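Local structure of galactose mutarotase-like protein (Clostridium acetobutylicum, 3OS7) at residues A[195-206]-A[261-271]. The protein probably binds carbohydrate and may interconvert the anomers of aldose sugars, as aldose 1-epimerases do. Residues are numbered along the deposited sequence; the frame is centred on the assembly and turned at random. Where two conformers were deposited one is given.
Sequences GSEDSNCRVKIS and FRGACIEDASK
Arg202 and Glu267 form a hydrogen-bonded antiparallel pair, and so do Lys204 and Cys265. Strands 201-205 and 263-268 run side by side, with 158° between their directions. Both bonds of the first pair are nearly straight; Glu267 N reaches Arg202 O at 2.8 Å. At the end of the ladder Ser206 N donates to Gly263 O. The return bond goes to a side chain instead: Gly263 N meets Ser206 OG at 2.9 Å. The hydroxyl sits between its own backbone N and carbonyl carbon (chi1 59°), which turns it to Gly263. Ser206 OG also bonds Lys252 O, so this buried group ties in strand 246-256.

One charged pair lies on the face of Lys204, Cys265 and Glu267. The Lys204 chain is extended and passes Cys265 SG with its CB and CD, each 3.9 Å away. Its NZ then forms a salt bridge with Glu267 OE2 at 3.0 Å, on the syn side but 33° out of the carboxylate plane. OE2 also pairs with Arg274 of the next strand, 273-279. Two cations on one carboxylate would probably keep it ionised.

On the other face apolar side chains meet. Val203 and Ile266 lie alongside each other, with CG2 of the valine 4.1 Å from CG1 of the isoleucine. Ile266 CG2 meets Cys201 CB, and Ile205 CG1 meets Ala264 CB.

At the end of strand 263-268, the Asp268 carboxylate joins the loop at Ser196 to the 3-10 turn 269-271. Ser196 OG donates to the syn lone pair of OD2 at 2.6 Å, while Ser270 OG donates to OD1.

This is an antiparallel strand pair. Its outer edges bond Val238 and Tyr233 on one side and strand 273-279 on the other, and strand 246-256 joins at Ser206. This is consistent with the beta-sandwich fold of the galactose mutarotase family.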
loop_
_atom_site.group_PDB
_atom_site.type_symbol
_atom_site.label_atom_id
_atom_site.label_comp_id
_atom_site.label_asym_id
_atom_site.label_seq_id
_atom_site.Cartn_x
_atom_site.Cartn_y
_atom_site.Cartn_z
ATOM N N GLY A 195 -4.705 17.187 -19.097
ATOM C CA GLY A 195 -5.646 17.271 -20.208
ATOM C C GLY A 195 -6.684 16.171 -20.173
ATOM O O GLY A 195 -7.266 15.807 -21.199
ATOM N N SER A 196 -6.909 15.622 -18.988
ATOM C CA SER A 196 -7.954 14.645 -18.803
ATOM C C SER A 196 -8.801 15.074 -17.609
ATOM O O SER A 196 -8.669 16.208 -17.153
ATOM C CB SER A 196 -7.354 13.271 -18.609
ATOM O OG SER A 196 -8.410 12.361 -18.604
ATOM N N GLU A 197 -9.679 14.206 -17.114
ATOM C CA GLU A 197 -10.591 14.580 -16.045
ATOM C C GLU A 197 -10.778 13.368 -15.145
ATOM O O GLU A 197 -10.655 12.242 -15.641
ATOM C CB GLU A 197 -11.947 14.990 -16.656
ATOM C CG GLU A 197 -12.579 16.205 -16.029
ATOM C CD GLU A 197 -11.830 17.496 -16.373
ATOM O OE1 GLU A 197 -11.934 17.971 -17.529
ATOM O OE2 GLU A 197 -11.150 18.045 -15.479
ATOM N N ASP A 198 -11.119 13.579 -13.870
ATOM C CA ASP A 198 -11.383 12.451 -12.958
ATOM C C ASP A 198 -12.474 11.490 -13.492
ATOM O O ASP A 198 -12.350 10.259 -13.334
ATOM C CB ASP A 198 -11.667 12.901 -11.506
ATOM C CG ASP A 198 -12.801 13.910 -11.384
ATOM O OD1 ASP A 198 -13.466 14.205 -12.397
ATOM O OD2 ASP A 198 -13.028 14.403 -10.244
ATOM N N SER A 199 -13.483 12.031 -14.186
ATOM C CA SER A 199 -14.587 11.257 -14.778
ATOM C C SER A 199 -14.165 10.380 -15.960
ATOM O O SER A 199 -14.930 9.547 -16.429
ATOM C CB SER A 199 -15.682 12.223 -15.262
ATOM O OG SER A 199 -15.165 13.145 -16.216
ATOM N N ASN A 200 -12.967 10.594 -16.491
ATOM C CA ASN A 200 -12.468 9.764 -17.571
ATOM C C ASN A 200 -11.837 8.461 -17.084
ATOM O O ASN A 200 -11.471 7.627 -17.902
ATOM C CB ASN A 200 -11.447 10.511 -18.406
ATOM C CG ASN A 200 -12.055 11.679 -19.118
ATOM O OD1 ASN A 200 -13.274 11.789 -19.154
ATOM N ND2 ASN A 200 -11.227 12.580 -19.636
ATOM N N CYS A 201 -11.679 8.307 -15.772
ATOM C CA CYS A 201 -10.943 7.166 -15.235
ATOM C C CYS A 201 -11.861 6.057 -14.742
ATOM O O CYS A 201 -12.808 6.321 -14.010
ATOM C CB CYS A 201 -10.033 7.591 -14.110
ATOM S SG CYS A 201 -8.663 8.618 -14.691
ATOM N N ARG A 202 -11.531 4.816 -15.122
ATOM C CA ARG A 202 -12.247 3.637 -14.639
ATOM C C ARG A 202 -11.293 2.747 -13.863
ATOM O O ARG A 202 -10.165 2.524 -14.306
ATOM C CB ARG A 202 -12.798 2.824 -15.785
ATOM C CG ARG A 202 -13.680 3.586 -16.750
ATOM C CD ARG A 202 -15.013 3.831 -16.152
ATOM N NE ARG A 202 -16.023 4.077 -17.173
ATOM C CZ ARG A 202 -17.325 3.884 -16.987
ATOM N NH1 ARG A 202 -17.783 3.436 -15.807
ATOM N NH2 ARG A 202 -18.173 4.118 -17.989
ATOM N N VAL A 203 -11.754 2.229 -12.734
ATOM C CA VAL A 203 -10.944 1.325 -11.902
ATOM C C VAL A 203 -11.431 -0.137 -12.022
ATOM O O VAL A 203 -12.610 -0.412 -11.855
ATOM C CB VAL A 203 -10.914 1.752 -10.423
ATOM C CG1 VAL A 203 -10.139 0.711 -9.601
ATOM C CG2 VAL A 203 -10.201 3.126 -10.290
ATOM N N LYS A 204 -10.508 -1.049 -12.352
ATOM C CA LYS A 204 -10.776 -2.500 -12.327
ATOM C C LYS A 204 -9.953 -3.123 -11.225
ATOM O O LYS A 204 -8.861 -2.659 -10.935
ATOM C CB LYS A 204 -10.409 -3.149 -13.659
ATOM C CG LYS A 204 -11.234 -2.608 -14.829
ATOM C CD LYS A 204 -10.648 -3.019 -16.172
ATOM C CE LYS A 204 -11.548 -2.556 -17.300
ATOM N NZ LYS A 204 -11.097 -3.086 -18.606
ATOM N N ILE A 205 -10.505 -4.125 -10.576
ATOM C CA ILE A 205 -9.854 -4.819 -9.475
ATOM C C ILE A 205 -10.241 -6.289 -9.564
ATOM O O ILE A 205 -11.408 -6.602 -9.763
ATOM C CB ILE A 205 -10.307 -4.311 -8.083
ATOM C CG1 ILE A 205 -10.150 -2.796 -7.942
ATOM C CG2 ILE A 205 -9.508 -5.029 -6.961
ATOM C CD1 ILE A 205 -10.818 -2.227 -6.648
ATOM N N SER A 206 -9.279 -7.188 -9.329
ATOM C CA SER A 206 -9.540 -8.638 -9.454
ATOM C C SER A 206 -10.195 -9.180 -8.178
ATOM O O SER A 206 -9.599 -9.951 -7.440
ATOM C CB SER A 206 -8.234 -9.379 -9.793
ATOM O OG SER A 206 -7.234 -9.187 -8.808
ATOM N N PHE A 261 -3.388 -12.595 -13.700
ATOM C CA PHE A 261 -3.153 -11.268 -13.154
ATOM C C PHE A 261 -3.931 -11.153 -11.874
ATOM O O PHE A 261 -5.070 -11.614 -11.798
ATOM C CB PHE A 261 -3.641 -10.216 -14.123
ATOM C CG PHE A 261 -3.523 -8.804 -13.593
ATOM C CD1 PHE A 261 -2.322 -8.133 -13.646
ATOM C CD2 PHE A 261 -4.605 -8.179 -13.017
ATOM C CE1 PHE A 261 -2.203 -6.849 -13.130
ATOM C CE2 PHE A 261 -4.491 -6.891 -12.510
ATOM C CZ PHE A 261 -3.308 -6.234 -12.574
ATOM N N ARG A 262 -3.292 -10.554 -10.873
ATOM C CA ARG A 262 -3.948 -10.156 -9.649
ATOM C C ARG A 262 -3.589 -8.696 -9.384
ATOM O O ARG A 262 -2.437 -8.295 -9.500
ATOM C CB ARG A 262 -3.530 -11.039 -8.480
ATOM C CG ARG A 262 -4.130 -10.629 -7.109
ATOM C CD ARG A 262 -3.606 -11.457 -5.923
ATOM N NE ARG A 262 -4.077 -12.818 -6.095
ATOM C CZ ARG A 262 -4.511 -13.641 -5.158
ATOM N NH1 ARG A 262 -4.574 -13.301 -3.893
ATOM N NH2 ARG A 262 -4.926 -14.846 -5.517
ATOM N N GLY A 263 -4.611 -7.900 -9.079
ATOM C CA GLY A 263 -4.386 -6.505 -8.735
ATOM C C GLY A 263 -5.434 -5.597 -9.308
ATOM O O GLY A 263 -6.587 -5.987 -9.463
ATOM N N ALA A 264 -5.011 -4.379 -9.593
ATOM C CA ALA A 264 -5.900 -3.334 -10.042
ATOM C C ALA A 264 -5.328 -2.608 -11.221
ATOM O O ALA A 264 -4.128 -2.657 -11.505
ATOM C CB ALA A 264 -6.216 -2.336 -8.862
ATOM N N CYS A 265 -6.207 -1.897 -11.914
ATOM C CA CYS A 265 -5.762 -0.942 -12.888
ATOM C C CYS A 265 -6.696 0.230 -12.979
ATOM O O CYS A 265 -7.854 0.140 -12.575
ATOM C CB CYS A 265 -5.527 -1.565 -14.262
ATOM S SG CYS A 265 -7.005 -2.017 -15.182
ATOM N N ILE A 266 -6.144 1.334 -13.474
ATOM C CA ILE A 266 -6.882 2.584 -13.669
ATOM C C ILE A 266 -6.716 2.921 -15.149
ATOM O O ILE A 266 -5.593 3.110 -15.619
ATOM C CB ILE A 266 -6.359 3.741 -12.817
ATOM C CG1 ILE A 266 -6.229 3.332 -11.350
ATOM C CG2 ILE A 266 -7.255 4.995 -12.994
ATOM C CD1 ILE A 266 -5.550 4.436 -10.449
ATOM N N GLU A 267 -7.832 2.941 -15.875
ATOM C CA GLU A 267 -7.857 3.131 -17.326
ATOM C C GLU A 267 -8.419 4.511 -17.630
ATOM O O GLU A 267 -9.481 4.880 -17.125
ATOM C CB GLU A 267 -8.748 2.085 -18.012
ATOM C CG GLU A 267 -8.131 0.672 -18.029
ATOM C CD GLU A 267 -8.977 -0.366 -18.708
ATOM O OE1 GLU A 267 -10.077 -0.035 -19.203
ATOM O OE2 GLU A 267 -8.519 -1.523 -18.768
ATOM N N ASP A 268 -7.687 5.243 -18.458
ATOM C CA ASP A 268 -8.158 6.489 -19.066
ATOM C C ASP A 268 -8.177 6.284 -20.584
ATOM O O ASP A 268 -7.190 6.516 -21.297
ATOM C CB ASP A 268 -7.246 7.645 -18.666
ATOM C CG ASP A 268 -7.796 8.979 -19.066
ATOM O OD1 ASP A 268 -8.645 9.004 -19.999
ATOM O OD2 ASP A 268 -7.381 9.989 -18.443
ATOM N N ALA A 269 -9.312 5.798 -21.058
ATOM C CA ALA A 269 -9.518 5.522 -22.468
ATOM C C ALA A 269 -9.290 6.778 -23.315
ATOM O O ALA A 269 -8.714 6.700 -24.386
ATOM C CB ALA A 269 -10.977 4.899 -22.716
ATOM N N SER A 270 -9.684 7.930 -22.792
ATOM C CA SER A 270 -9.529 9.207 -23.501
ATOM C C SER A 270 -8.067 9.471 -23.861
ATOM O O SER A 270 -7.782 10.146 -24.855
ATOM C CB SER A 270 -10.116 10.371 -22.678
ATOM O OG SER A 270 -9.190 10.885 -21.711
ATOM N N LYS A 271 -7.136 8.932 -23.061
ATOM C CA LYS A 271 -5.700 9.075 -23.341
ATOM C C LYS A 271 -5.026 7.757 -23.741
ATOM O O LYS A 271 -3.809 7.685 -23.847
ATOM C CB LYS A 271 -5.021 9.678 -22.114
ATOM C CG LYS A 271 -5.528 11.064 -21.773
ATOM C CD LYS A 271 -5.117 12.048 -22.875
ATOM C CE LYS A 271 -5.444 13.487 -22.533
ATOM N NZ LYS A 271 -4.869 14.390 -23.589
#